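Local coordinates for RND efflux system, outer membrane lipoprotein, NodT family (Burkholderia mallei, PDB 6U94) that probably forms the outer-membrane channel component of an RND-type efflux system, providing the exit route for substrates leaving the cell, at residues L53-L58 with N172-L177; T131-D136 with V162-V167; L166-A171 with S447-Y452; A268-G273 with A383-Y388; F375-D380 with Y452-G457. All coordinates share one frame; numbering follows the deposited sequence.

Interaction 1. Residues L53-L58 with N172-L177; sequences LADAQL and NTYLTL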
# COMPACT_ATOMS: atom_id res chain seq x y z
N LEU A 53 4.31 8.25 -9.93
CA LEU A 53 3.88 9.33 -9.05
C LEU A 53 3.59 10.55 -9.90
O LEU A 53 4.51 11.24 -10.35
CB LEU A 53 4.95 9.61 -8.00
CG LEU A 53 5.40 8.39 -7.20
CD1 LEU A 53 6.34 8.78 -6.08
CD2 LEU A 53 4.20 7.64 -6.63
N ALA A 54 2.31 10.82 -10.13
CA ALA A 54 1.90 11.88 -11.05
C ALA A 54 1.74 13.23 -10.38
O ALA A 54 1.93 14.27 -11.03
CB ALA A 54 0.59 11.50 -11.75
N ASP A 55 1.40 13.26 -9.09
CA ASP A 55 1.16 14.52 -8.40
C ASP A 55 2.45 15.32 -8.28
O ASP A 55 3.48 14.79 -7.86
CB ASP A 55 0.55 14.26 -7.02
CG ASP A 55 0.13 15.54 -6.32
OD1 ASP A 55 -0.71 16.27 -6.88
OD2 ASP A 55 0.65 15.81 -5.22
N ALA A 56 2.38 16.61 -8.64
CA ALA A 56 3.57 17.44 -8.63
C ALA A 56 4.15 17.59 -7.23
O ALA A 56 5.37 17.51 -7.04
CB ALA A 56 3.25 18.82 -9.22
N GLN A 57 3.29 17.80 -6.23
CA GLN A 57 3.77 17.92 -4.86
C GLN A 57 4.41 16.62 -4.39
O GLN A 57 5.47 16.64 -3.74
CB GLN A 57 2.62 18.33 -3.93
CG GLN A 57 3.05 18.54 -2.49
CD GLN A 57 4.14 19.60 -2.36
OE1 GLN A 57 3.90 20.78 -2.62
NE2 GLN A 57 5.33 19.18 -1.97
N LEU A 58 3.78 15.48 -4.70
CA LEU A 58 4.36 14.20 -4.35
C LEU A 58 5.71 13.99 -5.03
O LEU A 58 6.66 13.48 -4.42
CB LEU A 58 3.40 13.07 -4.71
CG LEU A 58 3.92 11.65 -4.50
CD1 LEU A 58 4.32 11.42 -3.05
CD2 LEU A 58 2.89 10.62 -4.93
N ASN A 172 3.45 6.57 0.22
CA ASN A 172 2.40 6.07 1.11
C ASN A 172 2.18 6.98 2.30
O ASN A 172 1.07 7.04 2.84
CB ASN A 172 2.74 4.66 1.58
CG ASN A 172 1.60 4.01 2.35
OD1 ASN A 172 0.63 3.55 1.75
ND2 ASN A 172 1.72 3.95 3.67
N THR A 173 3.21 7.71 2.73
CA THR A 173 3.07 8.61 3.87
C THR A 173 2.33 9.89 3.48
O THR A 173 1.49 10.38 4.25
CB THR A 173 4.44 8.94 4.46
OG1 THR A 173 5.08 7.72 4.85
CG2 THR A 173 4.30 9.83 5.68
N TYR A 174 2.64 10.44 2.31
CA TYR A 174 1.94 11.64 1.86
C TYR A 174 0.50 11.33 1.48
O TYR A 174 -0.41 12.14 1.73
CB TYR A 174 2.68 12.28 0.69
CG TYR A 174 2.02 13.51 0.12
CD1 TYR A 174 1.97 14.70 0.84
CD2 TYR A 174 1.44 13.49 -1.15
CE1 TYR A 174 1.37 15.83 0.32
CE2 TYR A 174 0.84 14.62 -1.68
CZ TYR A 174 0.81 15.79 -0.94
OH TYR A 174 0.20 16.91 -1.46
N LEU A 175 0.26 10.16 0.88
CA LEU A 175 -1.11 9.74 0.60
C LEU A 175 -1.88 9.51 1.89
O LEU A 175 -3.03 9.94 2.03
CB LEU A 175 -1.11 8.49 -0.27
CG LEU A 175 -0.69 8.71 -1.72
CD1 LEU A 175 -0.66 7.41 -2.50
CD2 LEU A 175 -1.62 9.71 -2.39
N THR A 176 -1.25 8.84 2.86
CA THR A 176 -1.88 8.67 4.17
C THR A 176 -2.17 10.02 4.82
O THR A 176 -3.19 10.18 5.50
CB THR A 176 -0.99 7.81 5.07
OG1 THR A 176 -0.90 6.48 4.53
CG2 THR A 176 -1.55 7.73 6.48
N LEU A 177 -1.29 11.00 4.63
CA LEU A 177 -1.54 12.34 5.14
C LEU A 177 -2.82 12.92 4.55
O LEU A 177 -3.69 13.41 5.28
CB LEU A 177 -0.35 13.25 4.84
CG LEU A 177 -0.51 14.72 5.23
CD1 LEU A 177 -0.73 14.86 6.73
CD2 LEU A 177 0.69 15.53 4.77
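Tyr174 meets Leu58, Gln57 and Asp55 where the N-capped first turn of helix 56-67 lies against the long helix 156-203 of this outer membrane factor. Followed outward, Tyr174 CB first lies 4.2 Å from Leu58 CD1. Its CG stands opposite the backbone N (chi1 178°), which aims the ring across the gap at the short helix's first turn. There CD2 packs on the leucine, 4.0 Å from Leu58 CD1. Next along the same side of the ring, CE2 comes within 3.7 Å of Asp55 OD2, with the carboxylate and ring planes nearly parallel at 15°. At the far end CZ is 3.9 Å from Gln57 CG, and OH closes to 3.4 Å from that same methylene. The contact therefore rests on packing, with no hydrogen bond between the segments, and the tyrosine hydroxyl is buried here without a polar partner in the model. Asp55 spends its oxygens on other tasks: OD1 forms a salt bridge with Arg264, tying the turn to a neighbouring loop. The cap itself is made by OD2, which accepts from Leu58 N at 3.2 Å (151° at the hydrogen), the donor standing above the carboxylate plane.

Interaction 2. Residues T131-D136 with V162-V167; sequences THFEID and VHISLV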
# COMPACT_ATOMS: atom_id res chain seq x y z
N THR A 131 7.80 -5.75 0.34
CA THR A 131 8.00 -6.87 -0.57
C THR A 131 9.03 -7.85 -0.01
O THR A 131 9.62 -7.62 1.05
CB THR A 131 8.41 -6.37 -1.95
OG1 THR A 131 9.62 -5.61 -1.85
CG2 THR A 131 7.31 -5.50 -2.56
N HIS A 132 9.23 -8.96 -0.72
CA HIS A 132 10.16 -9.98 -0.25
C HIS A 132 11.59 -9.43 -0.18
O HIS A 132 12.30 -9.68 0.80
CB HIS A 132 10.11 -11.20 -1.16
CG HIS A 132 8.85 -12.00 -1.04
ND1 HIS A 132 8.45 -12.58 0.15
CD2 HIS A 132 7.91 -12.32 -1.95
CE1 HIS A 132 7.31 -13.22 -0.04
NE2 HIS A 132 6.96 -13.08 -1.31
N PHE A 133 12.02 -8.69 -1.20
CA PHE A 133 13.41 -8.23 -1.20
C PHE A 133 13.63 -7.12 -0.18
O PHE A 133 14.74 -7.00 0.36
CB PHE A 133 13.84 -7.78 -2.60
CG PHE A 133 13.02 -6.65 -3.18
CD1 PHE A 133 13.32 -5.34 -2.88
CD2 PHE A 133 11.99 -6.91 -4.07
CE1 PHE A 133 12.58 -4.30 -3.42
CE2 PHE A 133 11.25 -5.88 -4.62
CZ PHE A 133 11.55 -4.57 -4.30
N GLU A 134 12.61 -6.32 0.12
CA GLU A 134 12.74 -5.35 1.20
C GLU A 134 12.89 -6.06 2.55
O GLU A 134 13.73 -5.66 3.37
CB GLU A 134 11.54 -4.42 1.24
CG GLU A 134 11.39 -3.54 0.02
CD GLU A 134 10.09 -2.78 0.04
OE1 GLU A 134 10.10 -1.58 0.39
OE2 GLU A 134 9.05 -3.39 -0.27
N ILE A 135 12.10 -7.10 2.78
CA ILE A 135 12.22 -7.87 4.02
C ILE A 135 13.61 -8.51 4.11
O ILE A 135 14.23 -8.52 5.17
CB ILE A 135 11.10 -8.92 4.11
CG1 ILE A 135 9.73 -8.23 4.19
CG2 ILE A 135 11.32 -9.84 5.29
CD1 ILE A 135 8.57 -9.20 4.25
N ASP A 136 14.10 -9.04 2.99
CA ASP A 136 15.46 -9.59 2.95
C ASP A 136 16.48 -8.55 3.37
O ASP A 136 17.30 -8.79 4.26
CB ASP A 136 15.78 -10.13 1.56
CG ASP A 136 15.07 -11.43 1.25
OD1 ASP A 136 14.80 -12.19 2.20
OD2 ASP A 136 14.79 -11.69 0.06
N VAL A 162 16.86 -0.04 -1.42
CA VAL A 162 16.63 1.05 -0.48
C VAL A 162 15.95 2.23 -1.17
O VAL A 162 15.07 2.88 -0.60
CB VAL A 162 17.94 1.48 0.20
CG1 VAL A 162 17.70 2.62 1.18
CG2 VAL A 162 18.58 0.28 0.90
N HIS A 163 16.34 2.52 -2.42
CA HIS A 163 15.67 3.56 -3.19
C HIS A 163 14.20 3.23 -3.41
O HIS A 163 13.33 4.10 -3.27
CB HIS A 163 16.37 3.76 -4.53
CG HIS A 163 17.67 4.50 -4.44
ND1 HIS A 163 18.19 4.95 -3.25
CD2 HIS A 163 18.55 4.87 -5.41
CE1 HIS A 163 19.34 5.57 -3.48
NE2 HIS A 163 19.57 5.53 -4.78
N ILE A 164 13.90 1.97 -3.75
CA ILE A 164 12.52 1.56 -3.98
C ILE A 164 11.71 1.73 -2.70
O ILE A 164 10.59 2.26 -2.72
CB ILE A 164 12.48 0.12 -4.51
CG1 ILE A 164 12.90 0.08 -5.98
CG2 ILE A 164 11.11 -0.48 -4.33
CD1 ILE A 164 12.82 -1.31 -6.59
N SER A 165 12.26 1.28 -1.57
CA SER A 165 11.57 1.44 -0.29
C SER A 165 11.35 2.92 0.03
O SER A 165 10.26 3.31 0.45
CB SER A 165 12.36 0.77 0.83
OG SER A 165 12.59 -0.60 0.56
N LEU A 166 12.38 3.74 -0.16
CA LEU A 166 12.28 5.15 0.19
C LEU A 166 11.25 5.86 -0.68
O LEU A 166 10.42 6.62 -0.17
CB LEU A 166 13.65 5.82 0.06
CG LEU A 166 13.77 7.28 0.50
CD1 LEU A 166 13.36 7.43 1.95
CD2 LEU A 166 15.20 7.77 0.29
N VAL A 167 11.30 5.63 -2.00
CA VAL A 167 10.33 6.24 -2.90
C VAL A 167 8.91 5.84 -2.50
O VAL A 167 8.01 6.68 -2.43
CB VAL A 167 10.63 5.85 -4.36
CG1 VAL A 167 9.44 6.15 -5.26
CG2 VAL A 167 11.88 6.57 -4.86
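Ile164 and Ser165, on helix 156-203, meet Phe133 and Glu134 in the first turn of helix 132-142. Ile164 comes first and supplies the apolar half: its CG2 methyl approaches the edge of the Phe133 ring near the ring plane, 4.1 Å from CZ, while Ile164 CD1 is 4.2 Å from that same Phe133 CZ. The two side chains cross at about a right angle. Phe133 CG sits between its backbone N and carbonyl carbon (chi1 60°), a rotamer that folds the ring back over its own turn, leaving Thr131 OG1 above the ring centre by 3.2 Å.

Ser165 follows with the polar half. Its OG is 2.7 Å from Glu134 OE1, at hydrogen-bonding distance, although Ser161 O, one turn earlier, is a second acceptor for the same hydroxyl proton. OE1 also forms a salt bridge with Lys453, so this oxygen ties helix 132-142 to helix 421-454 and, if the serine proton turns its way, to helix 156-203 as well.

The other oxygen turns inward. Glu134 OE2 accepts from Thr131 N at 2.7 Å (175° at the hydrogen) and from Thr131 OG1 at 2.8 Å, both on its anti side but from opposite faces of the carboxylate plane, which should fix the group's rotation. With Thr131 as N-cap, this return bond from the third helical residue to the N-cap N-H is one half of a capping box.

Interaction 3. Residues L166-A171 with S447-Y452; sequences LVAEVA and SRVTLY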
# COMPACT_ATOMS: atom_id res chain seq x y z
N LEU A 166 12.38 3.74 -0.16
CA LEU A 166 12.28 5.15 0.19
C LEU A 166 11.25 5.86 -0.68
O LEU A 166 10.42 6.62 -0.17
CB LEU A 166 13.65 5.82 0.06
CG LEU A 166 13.77 7.28 0.50
CD1 LEU A 166 13.36 7.43 1.95
CD2 LEU A 166 15.20 7.77 0.29
N VAL A 167 11.30 5.63 -2.00
CA VAL A 167 10.33 6.24 -2.90
C VAL A 167 8.91 5.84 -2.50
O VAL A 167 8.01 6.68 -2.43
CB VAL A 167 10.63 5.85 -4.36
CG1 VAL A 167 9.44 6.15 -5.26
CG2 VAL A 167 11.88 6.57 -4.86
N ALA A 168 8.71 4.56 -2.24
CA ALA A 168 7.37 4.07 -1.91
C ALA A 168 6.90 4.57 -0.56
O ALA A 168 5.73 4.93 -0.39
CB ALA A 168 7.35 2.55 -1.95
N GLU A 169 7.80 4.61 0.43
CA GLU A 169 7.40 5.03 1.77
C GLU A 169 7.06 6.51 1.82
O GLU A 169 6.18 6.91 2.58
CB GLU A 169 8.50 4.70 2.78
CG GLU A 169 8.00 4.55 4.20
CD GLU A 169 7.03 3.39 4.36
OE1 GLU A 169 7.40 2.25 4.03
OE2 GLU A 169 5.89 3.62 4.82
N VAL A 170 7.74 7.33 1.01
CA VAL A 170 7.37 8.74 0.92
C VAL A 170 5.98 8.88 0.31
O VAL A 170 5.17 9.70 0.77
CB VAL A 170 8.42 9.52 0.10
CG1 VAL A 170 7.93 10.93 -0.18
CG2 VAL A 170 9.75 9.55 0.84
N ALA A 171 5.67 8.08 -0.71
CA ALA A 171 4.37 8.17 -1.37
C ALA A 171 3.25 7.71 -0.45
O ALA A 171 2.22 8.37 -0.33
CB ALA A 171 4.38 7.36 -2.66
N SER A 447 -1.90 -0.24 -2.01
CA SER A 447 -1.59 -1.48 -2.71
C SER A 447 -1.01 -1.21 -4.10
O SER A 447 -0.28 -2.06 -4.63
CB SER A 447 -2.83 -2.35 -2.82
OG SER A 447 -3.49 -2.13 -4.05
N ARG A 448 -1.33 -0.07 -4.70
CA ARG A 448 -0.68 0.30 -5.96
C ARG A 448 0.77 0.68 -5.73
O ARG A 448 1.64 0.38 -6.55
CB ARG A 448 -1.44 1.45 -6.62
CG ARG A 448 -2.87 1.09 -7.01
CD ARG A 448 -3.75 2.32 -7.16
NE ARG A 448 -3.39 3.13 -8.31
CZ ARG A 448 -4.18 4.06 -8.85
NH1 ARG A 448 -5.38 4.28 -8.33
NH2 ARG A 448 -3.77 4.76 -9.90
N VAL A 449 1.05 1.34 -4.60
CA VAL A 449 2.43 1.65 -4.23
C VAL A 449 3.21 0.36 -4.01
O VAL A 449 4.36 0.24 -4.44
CB VAL A 449 2.44 2.55 -2.98
CG1 VAL A 449 3.84 2.59 -2.36
CG2 VAL A 449 1.97 3.95 -3.33
N THR A 450 2.60 -0.62 -3.34
CA THR A 450 3.28 -1.89 -3.10
C THR A 450 3.52 -2.64 -4.40
O THR A 450 4.56 -3.29 -4.57
CB THR A 450 2.47 -2.74 -2.12
OG1 THR A 450 2.15 -1.96 -0.96
CG2 THR A 450 3.27 -3.96 -1.70
N LEU A 451 2.57 -2.58 -5.33
CA LEU A 451 2.77 -3.21 -6.63
C LEU A 451 3.88 -2.52 -7.42
O LEU A 451 4.61 -3.18 -8.18
CB LEU A 451 1.47 -3.21 -7.43
CG LEU A 451 1.52 -3.87 -8.81
CD1 LEU A 451 1.98 -5.32 -8.71
CD2 LEU A 451 0.17 -3.77 -9.49
N TYR A 452 4.04 -1.20 -7.26
CA TYR A 452 5.18 -0.51 -7.86
C TYR A 452 6.50 -1.12 -7.40
O TYR A 452 7.46 -1.18 -8.17
CB TYR A 452 5.13 0.98 -7.52
CG TYR A 452 6.46 1.68 -7.73
CD1 TYR A 452 7.37 1.83 -6.69
CD2 TYR A 452 6.81 2.18 -8.98
CE1 TYR A 452 8.59 2.46 -6.88
CE2 TYR A 452 8.02 2.82 -9.18
CZ TYR A 452 8.91 2.95 -8.13
OH TYR A 452 10.12 3.59 -8.32
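Val449 presents its two methyls to the shallow hollow left by Ala168 and Ala171, one turn apart on helix 156-203. The two branches divide the work. CG1 is pressed into the Ala168 end of the hollow, 3.5 Å from Ala168 CB and 3.6 Å from Ala168 O, so it rests partly on backbone. CG2 leans toward the Ala171 end and meets Ala171 CB more loosely, at 4.2 Å. With CG1 opposite the backbone N (chi1 166°), both methyls of the fork face the neighbouring helix. Small alanines at the interface let the backbones draw close here: the CA atoms of Ala168 and Val449 are 6.0 Å apart.

The segment axes approach to 9.7 Å and run at 173°, an almost exactly antiparallel pair. Long antiparallel helices packed side by side build the alpha-helical barrel of outer membrane factors, and this pair is consistent with that design; here the partners come from the two sequence-related efflux-protein regions of the chain.

One turn further along helix 421-454 the bump is larger. Tyr452 extends past the flank of Val167, the two side chains crossing at about a right angle; Val167 CG1 lies 4.0 Å from Tyr452 OH and 4.1 Å from Tyr452 CE1. The hydroxyl, buried beside this methyl, has its polar partner in Gly48 O, and the ring lies nearly parallel to that of Phe52. Beside the Ala168-Val449 pair, Glu169 points away from helix 421-454, and its carboxylate forms salt bridges with Arg83 and Arg87.

Interaction 4. Residues A268-G273 with A383-Y388; sequences AEFPAG and AARATY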
# COMPACT_ATOMS: atom_id res chain seq x y z
N ALA A 268 -0.50 7.35 -11.16
CA ALA A 268 -0.87 6.94 -12.50
C ALA A 268 -1.26 5.47 -12.50
O ALA A 268 -0.74 4.66 -11.73
CB ALA A 268 0.27 7.18 -13.48
N GLU A 269 -2.21 5.12 -13.37
CA GLU A 269 -2.65 3.74 -13.48
C GLU A 269 -1.59 2.90 -14.18
O GLU A 269 -0.86 3.38 -15.05
CB GLU A 269 -3.98 3.66 -14.23
CG GLU A 269 -4.61 2.28 -14.23
CD GLU A 269 -4.76 1.71 -12.83
OE1 GLU A 269 -3.87 0.95 -12.40
OE2 GLU A 269 -5.77 2.04 -12.17
N PHE A 270 -1.50 1.64 -13.78
CA PHE A 270 -0.55 0.74 -14.39
C PHE A 270 -0.93 0.49 -15.85
O PHE A 270 -2.11 0.22 -16.13
CB PHE A 270 -0.49 -0.58 -13.62
CG PHE A 270 0.07 -0.45 -12.24
CD1 PHE A 270 1.44 -0.35 -12.04
CD2 PHE A 270 -0.77 -0.42 -11.14
CE1 PHE A 270 1.96 -0.22 -10.76
CE2 PHE A 270 -0.25 -0.30 -9.86
CZ PHE A 270 1.11 -0.19 -9.67
N PRO A 271 0.01 0.59 -16.78
CA PRO A 271 -0.32 0.34 -18.19
C PRO A 271 -0.77 -1.10 -18.41
O PRO A 271 -0.45 -2.00 -17.64
CB PRO A 271 0.99 0.64 -18.93
CG PRO A 271 1.80 1.46 -17.97
CD PRO A 271 1.42 0.98 -16.61
N ALA A 272 -1.52 -1.30 -19.49
CA ALA A 272 -1.92 -2.64 -19.87
C ALA A 272 -0.76 -3.37 -20.53
O ALA A 272 -0.01 -2.79 -21.32
CB ALA A 272 -3.12 -2.59 -20.81
N GLY A 273 -0.59 -4.64 -20.18
CA GLY A 273 0.39 -5.48 -20.84
C GLY A 273 1.82 -5.31 -20.37
O GLY A 273 2.75 -5.39 -21.18
N ALA A 383 -4.58 -8.84 -6.87
CA ALA A 383 -5.84 -9.30 -6.31
C ALA A 383 -6.23 -8.46 -5.10
O ALA A 383 -7.41 -8.11 -4.93
CB ALA A 383 -5.75 -10.77 -5.93
N ALA A 384 -5.26 -8.12 -4.25
CA ALA A 384 -5.54 -7.26 -3.10
C ALA A 384 -6.15 -5.94 -3.54
O ALA A 384 -7.12 -5.47 -2.94
CB ALA A 384 -4.25 -7.01 -2.31
N ARG A 385 -5.61 -5.34 -4.60
CA ARG A 385 -6.17 -4.09 -5.10
C ARG A 385 -7.59 -4.29 -5.60
O ARG A 385 -8.47 -3.46 -5.34
CB ARG A 385 -5.30 -3.51 -6.21
CG ARG A 385 -5.69 -2.08 -6.54
CD ARG A 385 -5.52 -1.75 -8.00
NE ARG A 385 -6.08 -0.44 -8.29
CZ ARG A 385 -5.82 0.27 -9.39
NH1 ARG A 385 -4.99 -0.21 -10.30
NH2 ARG A 385 -6.38 1.46 -9.56
N ALA A 386 -7.83 -5.37 -6.35
CA ALA A 386 -9.17 -5.64 -6.86
C ALA A 386 -10.17 -5.82 -5.72
O ALA A 386 -11.33 -5.43 -5.85
CB ALA A 386 -9.15 -6.89 -7.75
N THR A 387 -9.72 -6.40 -4.60
CA THR A 387 -10.59 -6.51 -3.43
C THR A 387 -10.91 -5.13 -2.85
O THR A 387 -12.07 -4.85 -2.51
CB THR A 387 -9.93 -7.39 -2.37
OG1 THR A 387 -9.84 -8.73 -2.85
CG2 THR A 387 -10.73 -7.37 -1.08
N TYR A 388 -9.90 -4.26 -2.75
CA TYR A 388 -10.12 -2.94 -2.16
C TYR A 388 -11.04 -2.09 -3.03
O TYR A 388 -11.87 -1.34 -2.51
CB TYR A 388 -8.79 -2.24 -1.93
CG TYR A 388 -7.96 -2.87 -0.83
CD1 TYR A 388 -8.55 -3.27 0.36
CD2 TYR A 388 -6.60 -3.08 -0.99
CE1 TYR A 388 -7.80 -3.84 1.37
CE2 TYR A 388 -5.84 -3.66 0.01
CZ TYR A 388 -6.44 -4.04 1.19
OH TYR A 388 -5.69 -4.61 2.19
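Glu269 bends at chi2 (53°) after leaving with CG opposite its backbone N, and Arg385 comes to meet it from the opposite direction, its chain kinked at chi2 (-146°) and otherwise extended. These torsions span a wide gap, since even the nearest CA atoms, of Phe270 and Arg385, are 11.9 Å apart. The result is an end-on, two-pronged salt bridge. Arg385 NH1 donates to Glu269 OE1 at 2.6 Å, and Arg385 NH2 donates to the syn lone pair of Glu269 OE2 at 2.7 Å. Both oxygens lie close to the guanidinium plane, and the two flat groups are only 26° apart, the geometry expected of a paired carboxylate-guanidinium grip.

Two further bonds hold the partners in position. Glu269 OE1 also accepts Phe270 N at 2.8 Å, on its anti side, which ties the carboxylate back to its own loop. Arg385 NE forms a salt bridge with Glu389, one turn further along the same helix. Phe270 adds a light contact, with CD2 at 4.3 Å from Arg385 NH1; the nitrogen lies at the ring's edge, near its plane, so this is no cation-pi stack.

The loop between helices 253-256 and 283-294 is thereby fastened to helix 362-415, while Phe270 packs on Arg448 and Leu451 of the adjacent helix 421-454 and its ring meets that of Phe52.

Interaction 5. Residues F375-D380 with Y452-G457; sequences FREVAD and YKALGG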
# COMPACT_ATOMS: atom_id res chain seq x y z
N PHE A 375 6.57 -13.68 -8.76
CA PHE A 375 5.32 -13.68 -9.52
C PHE A 375 4.12 -13.78 -8.60
O PHE A 375 3.14 -13.05 -8.75
CB PHE A 375 5.32 -14.83 -10.53
CG PHE A 375 6.03 -14.52 -11.81
CD1 PHE A 375 7.42 -14.56 -11.88
CD2 PHE A 375 5.32 -14.19 -12.95
CE1 PHE A 375 8.08 -14.27 -13.07
CE2 PHE A 375 5.96 -13.90 -14.14
CZ PHE A 375 7.35 -13.94 -14.19
N ARG A 376 4.18 -14.70 -7.62
CA ARG A 376 3.09 -14.84 -6.67
C ARG A 376 2.84 -13.53 -5.92
O ARG A 376 1.69 -13.14 -5.70
CB ARG A 376 3.40 -15.97 -5.68
CG ARG A 376 2.28 -16.24 -4.68
CD ARG A 376 2.62 -17.44 -3.80
NE ARG A 376 2.88 -18.64 -4.58
CZ ARG A 376 1.93 -19.46 -5.03
NH1 ARG A 376 0.65 -19.19 -4.78
NH2 ARG A 376 2.25 -20.53 -5.74
N GLU A 377 3.91 -12.83 -5.55
CA GLU A 377 3.77 -11.55 -4.88
C GLU A 377 3.08 -10.53 -5.77
O GLU A 377 2.29 -9.71 -5.30
CB GLU A 377 5.15 -11.05 -4.45
CG GLU A 377 5.15 -9.77 -3.65
CD GLU A 377 6.54 -9.43 -3.13
OE1 GLU A 377 7.48 -9.32 -3.95
OE2 GLU A 377 6.68 -9.30 -1.90
N VAL A 378 3.39 -10.55 -7.07
CA VAL A 378 2.77 -9.61 -8.00
C VAL A 378 1.28 -9.93 -8.15
O VAL A 378 0.44 -9.02 -8.13
CB VAL A 378 3.50 -9.63 -9.35
CG1 VAL A 378 2.65 -8.95 -10.42
CG2 VAL A 378 4.86 -8.94 -9.22
N ALA A 379 0.94 -11.21 -8.31
CA ALA A 379 -0.46 -11.60 -8.43
C ALA A 379 -1.24 -11.27 -7.17
O ALA A 379 -2.40 -10.86 -7.23
CB ALA A 379 -0.56 -13.08 -8.76
N ASP A 380 -0.60 -11.44 -6.00
CA ASP A 380 -1.30 -11.19 -4.74
C ASP A 380 -1.64 -9.72 -4.56
O ASP A 380 -2.72 -9.38 -4.06
CB ASP A 380 -0.45 -11.70 -3.57
CG ASP A 380 -0.49 -13.20 -3.42
OD1 ASP A 380 -1.14 -13.87 -4.26
OD2 ASP A 380 0.11 -13.73 -2.46
N TYR A 452 4.04 -1.20 -7.26
CA TYR A 452 5.18 -0.51 -7.86
C TYR A 452 6.50 -1.12 -7.40
O TYR A 452 7.46 -1.18 -8.17
CB TYR A 452 5.13 0.98 -7.52
CG TYR A 452 6.46 1.68 -7.73
CD1 TYR A 452 7.37 1.83 -6.69
CD2 TYR A 452 6.81 2.18 -8.98
CE1 TYR A 452 8.59 2.46 -6.88
CE2 TYR A 452 8.02 2.82 -9.18
CZ TYR A 452 8.91 2.95 -8.13
OH TYR A 452 10.12 3.59 -8.32
N LYS A 453 6.57 -1.57 -6.14
CA LYS A 453 7.78 -2.18 -5.62
C LYS A 453 7.95 -3.61 -6.12
O LYS A 453 9.03 -3.99 -6.59
CB LYS A 453 7.76 -2.16 -4.09
CG LYS A 453 7.74 -0.76 -3.50
CD LYS A 453 8.15 -0.80 -2.05
CE LYS A 453 6.99 -1.22 -1.16
NZ LYS A 453 7.37 -1.15 0.29
N ALA A 454 6.89 -4.42 -6.04
CA ALA A 454 6.97 -5.82 -6.43
C ALA A 454 7.35 -6.00 -7.89
O ALA A 454 7.85 -7.07 -8.26
CB ALA A 454 5.65 -6.53 -6.13
N LEU A 455 7.12 -5.00 -8.73
CA LEU A 455 7.54 -5.04 -10.12
C LEU A 455 9.03 -4.78 -10.29
O LEU A 455 9.55 -4.92 -11.40
CB LEU A 455 6.76 -4.03 -10.96
CG LEU A 455 5.26 -4.21 -11.15
CD1 LEU A 455 4.69 -3.02 -11.91
CD2 LEU A 455 4.95 -5.51 -11.88
N GLY A 456 9.72 -4.39 -9.22
CA GLY A 456 11.10 -3.97 -9.33
C GLY A 456 11.30 -2.50 -9.57
O GLY A 456 12.42 -2.09 -9.89
N GLY A 457 10.25 -1.69 -9.44
CA GLY A 457 10.36 -0.26 -9.68
C GLY A 457 9.51 0.22 -10.83
O GLY A 457 10.00 0.93 -11.72
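Val378 lays its CG2 methyl over the last turn of helix 421-454, where it lies 3.7 Å from Ala454 O and 4.0 Å from Ala454 CB. The same methyl touches Leu455 CD2 at 4.3 Å, so one branch of the valine spans two successive residues. Ala454 CB is met from another side by Glu377, whose extended chain passes with CG at 4.1 Å and OE1 at 4.0 Å from that methyl. Because Ala454 offers only a methyl, the backbones come close, with the CA atoms of Val378 and Ala454 5.9 Å apart.

No hydrogen bond joins the segments directly, but Arg282 links them: its NH1 forms a salt bridge with Glu377 OE1 and donates to Ala454 O. Directly after this packing the chain turns off in a Schellman motif, with Gly456 at positive phi (90°) and its N bonded to Lys453 O at 2.7 Å; the return bond from Gly457 N to Tyr452 O is weak. Gly457 CA then folds over one face of the Tyr452 ring.

Helices 362-415 and 421-454 are consecutive in the chain and meet here side by side; Leu323 of helix 321-326 packs on Val378, and Lys453 touches Ile164 and Ala168 of helix 156-203.

In the fold
Helix 156-203 carries interactions 2, 3 and 1 in that order along its length, and helix 421-454 carries interactions 3 and 5. Interaction 3, about 6 Å from the centre of the chain, is the hub: the centres of interactions 1, 2, 4 and 5 lie about 10, 9, 13 and 11 Å from its own, and it touches each of them. Interactions 4 and 5 both use helix 362-415. The Glu134-Lys453 salt bridge joins interaction 2 to interaction 5, whereas interactions 2 and 4 stay about 11 Å apart at their nearest atoms. In sequence, interactions 1 and 3 cross, as do 3 and 5, so segments far apart in the chain are interlocked into one helical body.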